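Local coordinates for hypothetical protein, haloacid dehalogenase-like hydrolase (Bacillus subtilis, PDB 1NRW), which dephosphorylates phosphorylated five- and six-carbon sugars and nucleoside monophosphates in vitro, and FMN more weakly, as a magnesium-dependent phosphatase of the haloacid dehalogenase superfamily, at residues V40-G45 with I60-I65; G45-D50 with E105-S110; A215-A220 with K245-A250; M4-I9 with E233-V238. One frame throughout, in Å; residues are numbered along the deposited sequence. Where two conformers were deposited one is given.

Contact 1 of 4, residues V40-G45 with I60-I65. With PO4 (phosphate ion), chain B.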
loop_
_atom_site.group_PDB
_atom_site.type_symbol
_atom_site.label_atom_id
_atom_site.label_comp_id
_atom_site.label_asym_id
_atom_site.label_seq_id
_atom_site.Cartn_x
_atom_site.Cartn_y
_atom_site.Cartn_z
ATOM N N VAL A 40 3.008 9.047 -13.927
ATOM C CA VAL A 40 2.951 7.739 -13.288
ATOM C C VAL A 40 2.980 7.876 -11.775
ATOM O O VAL A 40 3.828 8.581 -11.218
ATOM C CB VAL A 40 4.123 6.838 -13.734
ATOM C CG1 VAL A 40 4.095 5.525 -12.948
ATOM C CG2 VAL A 40 4.017 6.559 -15.234
ATOM N N VAL A 41 2.043 7.199 -11.120
ATOM C CA VAL A 41 1.942 7.228 -9.668
ATOM C C VAL A 41 1.949 5.811 -9.109
ATOM O O VAL A 41 1.241 4.938 -9.610
ATOM C CB VAL A 41 0.633 7.918 -9.224
ATOM C CG1 VAL A 41 0.621 8.092 -7.712
ATOM C CG2 VAL A 41 0.488 9.256 -9.935
ATOM N N VAL A 42 2.768 5.583 -8.089
ATOM C CA VAL A 42 2.841 4.283 -7.430
ATOM C C VAL A 42 2.125 4.474 -6.096
ATOM O O VAL A 42 2.441 5.397 -5.335
ATOM C CB VAL A 42 4.307 3.846 -7.228
ATOM C CG1 VAL A 42 4.381 2.626 -6.321
ATOM C CG2 VAL A 42 4.922 3.517 -8.581
ATOM N N SER A 43 1.157 3.605 -5.822
ATOM C CA SER A 43 0.334 3.714 -4.618
ATOM C C SER A 43 0.426 2.497 -3.704
ATOM O O SER A 43 0.167 1.369 -4.125
ATOM C CB SER A 43 -1.119 3.942 -5.034
ATOM O OG SER A 43 -1.944 4.188 -3.907
ATOM N N THR A 44 0.747 2.737 -2.437
ATOM C CA THR A 44 0.936 1.648 -1.486
ATOM C C THR A 44 0.478 1.959 -0.061
ATOM O O THR A 44 0.292 3.116 0.309
ATOM C CB THR A 44 2.443 1.275 -1.424
ATOM O OG1 THR A 44 2.644 0.166 -0.539
ATOM C CG2 THR A 44 3.266 2.466 -0.916
ATOM N N GLY A 45 0.301 0.904 0.730
ATOM C CA GLY A 45 -0.072 1.069 2.120
ATOM C C GLY A 45 1.203 1.224 2.939
ATOM O O GLY A 45 1.159 1.555 4.119
ATOM N N ILE A 60 14.465 4.944 -10.421
ATOM C CA ILE A 60 13.068 5.177 -10.763
ATOM C C ILE A 60 12.503 6.313 -9.919
ATOM O O ILE A 60 12.695 6.353 -8.703
ATOM C CB ILE A 60 12.210 3.904 -10.542
ATOM C CG1 ILE A 60 12.618 2.822 -11.549
ATOM C CG2 ILE A 60 10.719 4.236 -10.680
ATOM C CD1 ILE A 60 11.935 1.485 -11.329
ATOM N N LYS A 61 11.818 7.240 -10.577
ATOM C CA LYS A 61 11.208 8.380 -9.901
ATOM C C LYS A 61 9.785 8.572 -10.398
ATOM O O LYS A 61 9.562 8.913 -11.561
ATOM C CB LYS A 61 12.009 9.656 -10.160
ATOM C CG LYS A 61 13.379 9.677 -9.507
ATOM C CD LYS A 61 14.057 11.020 -9.717
ATOM C CE LYS A 61 15.365 11.106 -8.948
ATOM N NZ LYS A 61 16.019 12.434 -9.123
ATOM N N THR A 62 8.822 8.360 -9.510
ATOM C CA THR A 62 7.414 8.513 -9.862
ATOM C C THR A 62 6.718 9.242 -8.727
ATOM O O THR A 62 7.305 9.462 -7.669
ATOM C CB THR A 62 6.704 7.145 -9.976
ATOM O OG1 THR A 62 6.629 6.545 -8.670
ATOM C CG2 THR A 62 7.458 6.207 -10.912
ATOM N N TRP A 63 5.464 9.624 -8.947
ATOM C CA TRP A 63 4.698 10.224 -7.866
ATOM C C TRP A 63 4.496 9.028 -6.948
ATOM O O TRP A 63 4.452 7.883 -7.417
ATOM C CB TRP A 63 3.325 10.706 -8.339
ATOM C CG TRP A 63 3.367 11.914 -9.205
ATOM C CD1 TRP A 63 3.599 11.954 -10.545
ATOM C CD2 TRP A 63 3.197 13.272 -8.781
ATOM N NE1 TRP A 63 3.586 13.256 -10.990
ATOM C CE2 TRP A 63 3.342 14.086 -9.928
ATOM C CE3 TRP A 63 2.938 13.880 -7.545
ATOM C CZ2 TRP A 63 3.238 15.482 -9.877
ATOM C CZ3 TRP A 63 2.834 15.274 -7.493
ATOM C CH2 TRP A 63 2.984 16.056 -8.657
ATOM N N VAL A 64 4.378 9.278 -5.650
ATOM C CA VAL A 64 4.174 8.194 -4.705
ATOM C C VAL A 64 3.065 8.497 -3.718
ATOM O O VAL A 64 3.103 9.510 -3.010
ATOM C CB VAL A 64 5.442 7.906 -3.873
ATOM C CG1 VAL A 64 5.166 6.765 -2.878
ATOM C CG2 VAL A 64 6.598 7.541 -4.788
ATOM N N ILE A 65 2.075 7.616 -3.694
ATOM C CA ILE A 65 0.976 7.716 -2.744
ATOM C C ILE A 65 1.320 6.618 -1.740
ATOM O O ILE A 65 1.454 5.447 -2.113
ATOM C CB ILE A 65 -0.371 7.425 -3.417
ATOM C CG1 ILE A 65 -0.724 8.579 -4.362
ATOM C CG2 ILE A 65 -1.456 7.225 -2.359
ATOM C CD1 ILE A 65 -1.978 8.354 -5.179
HETATM P P PO4 B . 0.385 -2.589 -1.126
HETATM O O1 PO4 B . -0.219 -3.279 -2.282
HETATM O O2 PO4 B . -0.434 -1.397 -0.783
HETATM O O3 PO4 B . 0.425 -3.518 0.030
HETATM O O4 PO4 B . 1.759 -2.164 -1.479
#
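The CD1 methyl of I65 overlaps CG1 of V41 at 3.6 Å, one branch laid across the other. Next to this pair the CG2 branch of V41 presses on CB of W63, also at 3.6 Å. I65 turns its other branch toward the serine: CG2 stands anti to the backbone N, and its methyl lies 3.4 Å from S43 OG. These four side chains share one face of two parallel strands, paired V41 with W63, V42 with V64 and S43 with I65. Four backbone hydrogen bonds lace the strands together; the last, from T44 N to I65 O at 2.8 Å, carries the pairing just past the end of strand 39-43. W63 O is gripped twice, by V42 N and by T62 OG1, which arrive from opposite faces of its carbonyl plane. V40 O accepts from W63 N and also lies at the edge of the indole, whose NE1 bonds to E39. Beyond the strand T44 OG1 donates to phosphate O4 at 2.7 Å and G45 N to O2, the phosphate-binding end of HAD motif II. The two strands belong to a beta-alpha-beta unit: its helix 48-55 covers V42, T44 and T62 through F55 and V51, helix 217-227 packs on V41, W63 and I65, and strand 6-10 lies on the far side of strand 39-43.

Contact 2 of 4, residues G45-D50 with E105-S110. With PO4 (phosphate ion), chain B.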
loop_
_atom_site.group_PDB
_atom_site.type_symbol
_atom_site.label_atom_id
_atom_site.label_comp_id
_atom_site.label_asym_id
_atom_site.label_seq_id
_atom_site.Cartn_x
_atom_site.Cartn_y
_atom_site.Cartn_z
ATOM N N GLY A 45 0.301 0.904 0.730
ATOM C CA GLY A 45 -0.072 1.069 2.120
ATOM C C GLY A 45 1.203 1.224 2.939
ATOM O O GLY A 45 1.159 1.555 4.119
ATOM N N ARG A 46 2.349 0.983 2.304
ATOM C CA ARG A 46 3.636 1.103 2.985
ATOM C C ARG A 46 4.089 2.556 3.103
ATOM O O ARG A 46 3.410 3.471 2.648
ATOM C CB ARG A 46 4.711 0.303 2.247
ATOM C CG ARG A 46 4.498 -1.210 2.250
ATOM C CD ARG A 46 5.624 -1.867 1.486
ATOM N NE ARG A 46 5.389 -3.281 1.219
ATOM C CZ ARG A 46 5.879 -4.276 1.950
ATOM N NH1 ARG A 46 6.634 -4.020 3.013
ATOM N NH2 ARG A 46 5.642 -5.532 1.593
ATOM N N ALA A 47 5.251 2.760 3.714
ATOM C CA ALA A 47 5.785 4.102 3.890
ATOM C C ALA A 47 6.501 4.601 2.640
ATOM O O ALA A 47 6.995 3.816 1.834
ATOM C CB ALA A 47 6.747 4.121 5.077
ATOM N N HIS A 48 6.562 5.920 2.485
ATOM C CA HIS A 48 7.255 6.499 1.350
ATOM C C HIS A 48 8.705 5.988 1.284
ATOM O O HIS A 48 9.210 5.689 0.203
ATOM C CB HIS A 48 7.232 8.035 1.453
ATOM C CG HIS A 48 8.026 8.731 0.387
ATOM N ND1 HIS A 48 7.669 8.715 -0.945
ATOM C CD2 HIS A 48 9.159 9.467 0.463
ATOM C CE1 HIS A 48 8.550 9.412 -1.643
ATOM N NE2 HIS A 48 9.463 9.879 -0.811
ATOM N N PHE A 49 9.369 5.878 2.433
ATOM C CA PHE A 49 10.749 5.406 2.429
ATOM C C PHE A 49 10.889 3.941 2.022
ATOM O O PHE A 49 11.953 3.523 1.572
ATOM C CB PHE A 49 11.436 5.677 3.782
ATOM C CG PHE A 49 10.643 5.247 4.988
ATOM C CD1 PHE A 49 10.442 3.901 5.269
ATOM C CD2 PHE A 49 10.136 6.197 5.870
ATOM C CE1 PHE A 49 9.750 3.508 6.418
ATOM C CE2 PHE A 49 9.444 5.817 7.019
ATOM C CZ PHE A 49 9.251 4.469 7.294
ATOM N N ASP A 50 9.816 3.166 2.161
ATOM C CA ASP A 50 9.841 1.755 1.755
ATOM C C ASP A 50 9.879 1.721 0.229
ATOM O O ASP A 50 10.542 0.875 -0.373
ATOM C CB ASP A 50 8.590 0.998 2.222
ATOM C CG ASP A 50 8.599 0.698 3.704
ATOM O OD1 ASP A 50 9.683 0.393 4.244
ATOM O OD2 ASP A 50 7.513 0.745 4.327
ATOM N N GLU A 105 1.647 -2.149 13.269
ATOM C CA GLU A 105 2.701 -1.288 12.759
ATOM C C GLU A 105 2.078 0.088 12.591
ATOM O O GLU A 105 0.970 0.209 12.065
ATOM C CB GLU A 105 3.212 -1.808 11.412
ATOM C CG GLU A 105 3.790 -3.222 11.487
ATOM C CD GLU A 105 4.308 -3.721 10.149
ATOM O OE1 GLU A 105 4.348 -2.928 9.182
ATOM O OE2 GLU A 105 4.683 -4.910 10.068
ATOM N N VAL A 106 2.784 1.116 13.050
ATOM C CA VAL A 106 2.281 2.484 12.964
ATOM C C VAL A 106 3.113 3.294 11.979
ATOM O O VAL A 106 4.278 3.610 12.231
ATOM C CB VAL A 106 2.316 3.175 14.349
ATOM C CG1 VAL A 106 1.606 4.525 14.278
ATOM C CG2 VAL A 106 1.646 2.283 15.398
ATOM N N PHE A 107 2.506 3.626 10.847
ATOM C CA PHE A 107 3.182 4.400 9.818
ATOM C C PHE A 107 3.085 5.883 10.146
ATOM O O PHE A 107 1.992 6.435 10.229
ATOM C CB PHE A 107 2.544 4.108 8.458
ATOM C CG PHE A 107 2.771 2.697 7.981
ATOM C CD1 PHE A 107 3.838 2.399 7.136
ATOM C CD2 PHE A 107 1.951 1.662 8.420
ATOM C CE1 PHE A 107 4.089 1.082 6.736
ATOM C CE2 PHE A 107 2.194 0.337 8.025
ATOM C CZ PHE A 107 3.264 0.052 7.183
ATOM N N THR A 108 4.240 6.510 10.346
ATOM C CA THR A 108 4.316 7.930 10.675
ATOM C C THR A 108 5.294 8.592 9.715
ATOM O O THR A 108 5.738 7.977 8.747
ATOM C CB THR A 108 4.840 8.146 12.107
ATOM O OG1 THR A 108 6.230 7.801 12.161
ATOM C CG2 THR A 108 4.071 7.281 13.089
ATOM N N GLY A 109 5.644 9.841 9.986
ATOM C CA GLY A 109 6.586 10.521 9.116
ATOM C C GLY A 109 7.997 9.975 9.273
ATOM O O GLY A 109 8.646 9.598 8.296
ATOM N N SER A 110 8.459 9.916 10.519
ATOM C CA SER A 110 9.801 9.443 10.846
ATOM C C SER A 110 10.081 7.966 10.565
ATOM O O SER A 110 11.096 7.629 9.951
ATOM C CB SER A 110 10.097 9.748 12.315
ATOM O OG SER A 110 9.028 9.323 13.143
HETATM P P PO4 B . 0.385 -2.589 -1.126
HETATM O O1 PO4 B . -0.219 -3.279 -2.282
HETATM O O2 PO4 B . -0.434 -1.397 -0.783
HETATM O O3 PO4 B . 0.425 -3.518 0.030
HETATM O O4 PO4 B . 1.759 -2.164 -1.479
#
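The turn between the motif II strand and helix 48-55 meets the inserted cap domain at the ring of F107, which lies under G45 to A47. G45 O stands over the centre of one ring face, 3.9 Å above its plane. At the rim, A47 CB sits in the plane of the ring, 4.0 Å from CD1, while A47 N approaches CE1 obliquely at 3.6 Å. With CG anti to its carbonyl carbon (chi1 -67°), F107 leans from strand 103-108 toward the turn. D50 OD2 also comes to the ring edge, but its hydrogen bond is to A47 N at 3.1 Å, reached on the anti side of the carboxylate, 28° out of its plane. As A47 is the N-cap of helix 48-55, D50 supplies the half of a capping box that the third helical residue gives, and so probably helps to hold the turn against which the ring packs. In Cof-type phosphatases the cap is inserted between motifs II and III, and here its strand 103-108 touches the core by van der Waals contact, with no hydrogen bond between the two segments. Polar links run beside it: R46 NE forms a salt bridge with D12 of the metal site and NH1 another with E125 on the cap helix 118-132, and G45 O accepts from N174 ND2. G45 N donates to phosphate O2 at 2.9 Å.

Contact 3 of 4, residues A215-A220 with K245-A250. With PO4 (phosphate ion), chain B.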
loop_
_atom_site.group_PDB
_atom_site.type_symbol
_atom_site.label_atom_id
_atom_site.label_comp_id
_atom_site.label_asym_id
_atom_site.label_seq_id
_atom_site.Cartn_x
_atom_site.Cartn_y
_atom_site.Cartn_z
ATOM N N ALA A 215 -8.272 9.443 3.795
ATOM C CA ALA A 215 -7.052 8.794 3.331
ATOM C C ALA A 215 -7.347 7.404 2.764
ATOM O O ALA A 215 -7.543 6.448 3.511
ATOM C CB ALA A 215 -6.041 8.684 4.475
ATOM N N SER A 216 -7.408 7.308 1.442
ATOM C CA SER A 216 -7.626 6.031 0.766
ATOM C C SER A 216 -6.898 6.159 -0.569
ATOM O O SER A 216 -6.632 7.273 -1.029
ATOM C CB SER A 216 -9.121 5.748 0.549
ATOM O OG SER A 216 -9.697 6.590 -0.440
ATOM N N LYS A 217 -6.552 5.038 -1.192
ATOM C CA LYS A 217 -5.840 5.127 -2.458
ATOM C C LYS A 217 -6.678 5.859 -3.500
ATOM O O LYS A 217 -6.146 6.630 -4.294
ATOM C CB LYS A 217 -5.450 3.732 -2.959
ATOM C CG LYS A 217 -4.363 3.079 -2.109
ATOM C CD LYS A 217 -3.819 1.812 -2.761
ATOM C CE LYS A 217 -2.741 1.164 -1.894
ATOM N NZ LYS A 217 -2.141 -0.016 -2.578
ATOM N N GLY A 218 -7.990 5.628 -3.478
ATOM C CA GLY A 218 -8.873 6.285 -4.427
ATOM C C GLY A 218 -8.973 7.789 -4.212
ATOM O O GLY A 218 -8.940 8.554 -5.167
ATOM N N GLN A 219 -9.093 8.222 -2.962
ATOM C CA GLN A 219 -9.187 9.653 -2.682
ATOM C C GLN A 219 -7.882 10.380 -2.994
ATOM O O GLN A 219 -7.895 11.524 -3.448
ATOM C CB GLN A 219 -9.585 9.883 -1.223
ATOM C CG GLN A 219 -11.022 9.490 -0.925
ATOM C CD GLN A 219 -11.368 9.617 0.541
ATOM O OE1 GLN A 219 -11.119 8.705 1.340
ATOM N NE2 GLN A 219 -11.930 10.760 0.910
ATOM N N ALA A 220 -6.756 9.716 -2.752
ATOM C CA ALA A 220 -5.455 10.311 -3.029
ATOM C C ALA A 220 -5.294 10.476 -4.537
ATOM O O ALA A 220 -4.733 11.468 -5.006
ATOM C CB ALA A 220 -4.333 9.427 -2.467
ATOM N N LYS A 245 -9.278 -1.356 -4.241
ATOM C CA LYS A 245 -10.648 -1.202 -4.723
ATOM C C LYS A 245 -11.049 0.244 -4.996
ATOM O O LYS A 245 -11.518 0.568 -6.093
ATOM C CB LYS A 245 -11.626 -1.835 -3.733
ATOM C CG LYS A 245 -13.083 -1.780 -4.165
ATOM C CD LYS A 245 -13.973 -2.464 -3.135
ATOM C CE LYS A 245 -15.445 -2.255 -3.444
ATOM N NZ LYS A 245 -15.819 -2.817 -4.767
ATOM N N SER A 246 -10.850 1.115 -4.014
ATOM C CA SER A 246 -11.226 2.514 -4.174
ATOM C C SER A 246 -10.525 3.232 -5.319
ATOM O O SER A 246 -11.117 4.124 -5.933
ATOM C CB SER A 246 -11.010 3.290 -2.865
ATOM O OG SER A 246 -9.641 3.370 -2.504
HETATM N N MSE A 247 -9.282 2.871 -5.637
HETATM C CA MSE A 247 -8.642 3.584 -6.732
HETATM C C MSE A 247 -9.083 3.056 -8.095
HETATM O O MSE A 247 -9.128 3.817 -9.058
HETATM C CB MSE A 247 -7.111 3.621 -6.587
HETATM C CG MSE A 247 -6.343 2.405 -7.002
HETATM SE SE MSE A 247 -4.443 2.873 -6.959
HETATM C CE MSE A 247 -3.749 1.071 -6.900
ATOM N N LEU A 248 -9.431 1.772 -8.184
ATOM C CA LEU A 248 -9.936 1.250 -9.453
ATOM C C LEU A 248 -11.287 1.919 -9.694
ATOM O O LEU A 248 -11.614 2.297 -10.821
ATOM C CB LEU A 248 -10.129 -0.268 -9.410
ATOM C CG LEU A 248 -8.958 -1.124 -9.904
ATOM C CD1 LEU A 248 -7.794 -1.018 -8.919
ATOM C CD2 LEU A 248 -9.411 -2.576 -10.054
ATOM N N GLU A 249 -12.066 2.072 -8.628
ATOM C CA GLU A 249 -13.379 2.705 -8.733
ATOM C C GLU A 249 -13.248 4.175 -9.122
ATOM O O GLU A 249 -14.033 4.688 -9.923
ATOM C CB GLU A 249 -14.132 2.591 -7.402
ATOM C CG GLU A 249 -14.369 1.164 -6.938
ATOM C CD GLU A 249 -15.079 1.091 -5.594
ATOM O OE1 GLU A 249 -14.655 1.794 -4.653
ATOM O OE2 GLU A 249 -16.057 0.323 -5.478
ATOM N N ALA A 250 -12.246 4.850 -8.569
ATOM C CA ALA A 250 -12.031 6.263 -8.860
ATOM C C ALA A 250 -11.523 6.520 -10.277
ATOM O O ALA A 250 -11.926 7.494 -10.915
ATOM C CB ALA A 250 -11.060 6.859 -7.847
HETATM P P PO4 B . 0.385 -2.589 -1.126
HETATM O O1 PO4 B . -0.219 -3.279 -2.282
HETATM O O2 PO4 B . -0.434 -1.397 -0.783
HETATM O O3 PO4 B . 0.425 -3.518 0.030
HETATM O O4 PO4 B . 1.759 -2.164 -1.479
#
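G218 and M247 bring their backbones together so closely that their CA atoms are 3.6 Å apart, the tight centre of the contact. A CB on G218 would run into S246 O, so the close approach depends on the glycine. S246 holds its OG between its own backbone N and carbonyl carbon (chi1 66°), from where it accepts a hydrogen bond from G218 N at 3.0 Å. This satisfies an N-H in the first turn of helix 217-227, while S216, the N-cap, accepts from Q219 N at 3.1 Å. With S246 replaced by alanine, G218 N would probably lose this acceptor and the two helices the one hydrogen bond that crosses between these segments. A250 CB touches G218 O at an ordinary 3.8 Å; on the loose solvent side K245 and E249 make no contact across the segments but share a weak salt bridge. Inward, K217 passes M247 CB with its own CB and then runs fully extended to phosphate O2, 2.8 Å from NZ. That ammonium, the motif III lysine, also meets D10, D244 and S43 O. Selenomethionine M247 reaches A8 and D10 of strand 6-10 and L221 of helix 217-227, while K245 and L248 pack on helix 262-267.

Contact 4 of 4, residues M4-I9 with E233-V238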
loop_
_atom_site.group_PDB
_atom_site.type_symbol
_atom_site.label_atom_id
_atom_site.label_comp_id
_atom_site.label_asym_id
_atom_site.label_seq_id
_atom_site.Cartn_x
_atom_site.Cartn_y
_atom_site.Cartn_z
HETATM N N MSE A 4 -4.838 7.904 -21.877
HETATM C CA MSE A 4 -4.588 8.097 -20.419
HETATM C C MSE A 4 -3.490 9.125 -20.176
HETATM O O MSE A 4 -2.454 9.116 -20.844
HETATM C CB MSE A 4 -4.185 6.767 -19.770
HETATM C CG MSE A 4 -5.224 5.664 -19.872
HETATM SE SE MSE A 4 -6.883 6.071 -18.958
HETATM C CE MSE A 4 -7.945 6.578 -20.495
ATOM N N LYS A 5 -3.718 10.013 -19.215
ATOM C CA LYS A 5 -2.736 11.035 -18.880
ATOM C C LYS A 5 -2.096 10.749 -17.523
ATOM O O LYS A 5 -1.037 11.285 -17.201
ATOM C CB LYS A 5 -3.389 12.418 -18.862
ATOM C CG LYS A 5 -3.658 12.997 -20.247
ATOM C CD LYS A 5 -4.147 14.436 -20.148
ATOM C CE LYS A 5 -4.231 15.098 -21.519
ATOM N NZ LYS A 5 -5.162 14.385 -22.438
ATOM N N LEU A 6 -2.752 9.906 -16.734
ATOM C CA LEU A 6 -2.253 9.535 -15.414
ATOM C C LEU A 6 -2.541 8.057 -15.164
ATOM O O LEU A 6 -3.649 7.578 -15.418
ATOM C CB LEU A 6 -2.921 10.393 -14.329
ATOM C CG LEU A 6 -2.462 10.202 -12.873
ATOM C CD1 LEU A 6 -2.886 11.405 -12.045
ATOM C CD2 LEU A 6 -3.055 8.929 -12.291
ATOM N N ILE A 7 -1.537 7.334 -14.676
ATOM C CA ILE A 7 -1.697 5.914 -14.391
ATOM C C ILE A 7 -1.217 5.623 -12.974
ATOM O O ILE A 7 -0.066 5.897 -12.640
ATOM C CB ILE A 7 -0.885 5.047 -15.380
ATOM C CG1 ILE A 7 -1.363 5.319 -16.810
ATOM C CG2 ILE A 7 -1.040 3.569 -15.038
ATOM C CD1 ILE A 7 -0.486 4.706 -17.875
ATOM N N ALA A 8 -2.115 5.087 -12.148
ATOM C CA ALA A 8 -1.806 4.745 -10.757
ATOM C C ALA A 8 -1.487 3.252 -10.698
ATOM O O ALA A 8 -2.260 2.426 -11.189
ATOM C CB ALA A 8 -2.996 5.073 -9.863
ATOM N N ILE A 9 -0.360 2.911 -10.077
ATOM C CA ILE A 9 0.085 1.518 -10.010
ATOM C C ILE A 9 0.368 1.043 -8.586
ATOM O O ILE A 9 1.197 1.624 -7.894
ATOM C CB ILE A 9 1.387 1.341 -10.837
ATOM C CG1 ILE A 9 1.187 1.919 -12.239
ATOM C CG2 ILE A 9 1.776 -0.135 -10.920
ATOM C CD1 ILE A 9 2.453 1.928 -13.088
ATOM N N GLU A 233 -11.561 10.635 -16.216
ATOM C CA GLU A 233 -11.836 9.806 -17.387
ATOM C C GLU A 233 -10.530 9.481 -18.110
ATOM O O GLU A 233 -10.453 8.524 -18.880
ATOM C CB GLU A 233 -12.790 10.531 -18.349
ATOM C CG GLU A 233 -14.191 10.784 -17.795
ATOM C CD GLU A 233 -14.201 11.690 -16.571
ATOM O OE1 GLU A 233 -13.571 12.769 -16.617
ATOM O OE2 GLU A 233 -14.847 11.324 -15.564
ATOM N N GLU A 234 -9.504 10.285 -17.853
ATOM C CA GLU A 234 -8.200 10.085 -18.473
ATOM C C GLU A 234 -7.173 9.506 -17.495
ATOM O O GLU A 234 -5.970 9.750 -17.620
ATOM C CB GLU A 234 -7.692 11.408 -19.049
ATOM C CG GLU A 234 -8.439 11.844 -20.305
ATOM C CD GLU A 234 -8.186 13.293 -20.664
ATOM O OE1 GLU A 234 -7.009 13.695 -20.741
ATOM O OE2 GLU A 234 -9.168 14.033 -20.874
ATOM N N THR A 235 -7.661 8.745 -16.523
ATOM C CA THR A 235 -6.790 8.107 -15.542
ATOM C C THR A 235 -7.097 6.615 -15.493
ATOM O O THR A 235 -8.233 6.196 -15.736
ATOM C CB THR A 235 -6.998 8.678 -14.120
ATOM O OG1 THR A 235 -8.301 8.319 -13.640
ATOM C CG2 THR A 235 -6.856 10.189 -14.122
ATOM N N ALA A 236 -6.078 5.820 -15.183
ATOM C CA ALA A 236 -6.230 4.374 -15.064
ATOM C C ALA A 236 -5.534 3.963 -13.769
ATOM O O ALA A 236 -4.601 4.635 -13.326
ATOM C CB ALA A 236 -5.585 3.667 -16.251
ATOM N N ALA A 237 -5.996 2.878 -13.159
ATOM C CA ALA A 237 -5.397 2.376 -11.920
ATOM C C ALA A 237 -5.375 0.858 -12.002
ATOM O O ALA A 237 -6.328 0.238 -12.487
ATOM C CB ALA A 237 -6.211 2.824 -10.715
ATOM N N VAL A 238 -4.286 0.261 -11.533
ATOM C CA VAL A 238 -4.139 -1.189 -11.579
ATOM C C VAL A 238 -3.711 -1.721 -10.211
ATOM O O VAL A 238 -2.906 -1.094 -9.521
ATOM C CB VAL A 238 -3.104 -1.590 -12.676
ATOM C CG1 VAL A 238 -1.740 -0.967 -12.383
ATOM C CG2 VAL A 238 -2.996 -3.092 -12.773
#
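Both K5 and E234 set CG anti to the carbonyl carbon (chi1 -76° and -72°), and their side chains run side by side. A bend at lysine chi4 drops NZ onto E234 OE1, a salt bridge of 2.6 Å met from above the carboxylate plane. The backbone doubles the link: E234 O accepts from K5 N at 2.8 Å and more weakly from L6 N. Putting a glutamine in place of E234 would probably leave the K5 ammonium without its opposite charge and free to swing away. M4, a selenomethionine bent at chi2 and chi3, turns away from this pair and rests SE 3.8 Å from A236 CB. Parallel strands pair L6 to I9 with T235 to V238, bonded through L6 O, A236 O and A8 O. A8 and A237 touch by their methyls at 4.0 Å on one face; on the other, V238 CG1 lies 3.9 Å from I9 CG2. The strands then deliver D10, by similarity the nucleophile, and D240 to the calcium site. Charge in the contact is thus confined to its exposed start; apart from T235, whose OG1 bonds to L232 O, the buried ladder is built of small and branched apolar groups.

How the contacts relate
Contacts 1 and 4, with centres 12 Å apart, are joined in one sheet: strand 39-43 lies beside strand 6-10, and V41 and S43 exchange backbone hydrogen bonds with I9. Contact 3 packs on that sheet, its M247 touching A8, V238 and S43. Contact 2 shares G45 with contact 1 but faces the cap, 24 Å from contact 4 between centres. Along the chain, contact 4 closes the longest loop and holds contacts 1 and 2 within it, while its segments alternate with those of contact 3. Contacts 1, 2 and 3 all reach the phosphate ion, so core strands, cap-facing turn and lysine-bearing helix converge on one active site.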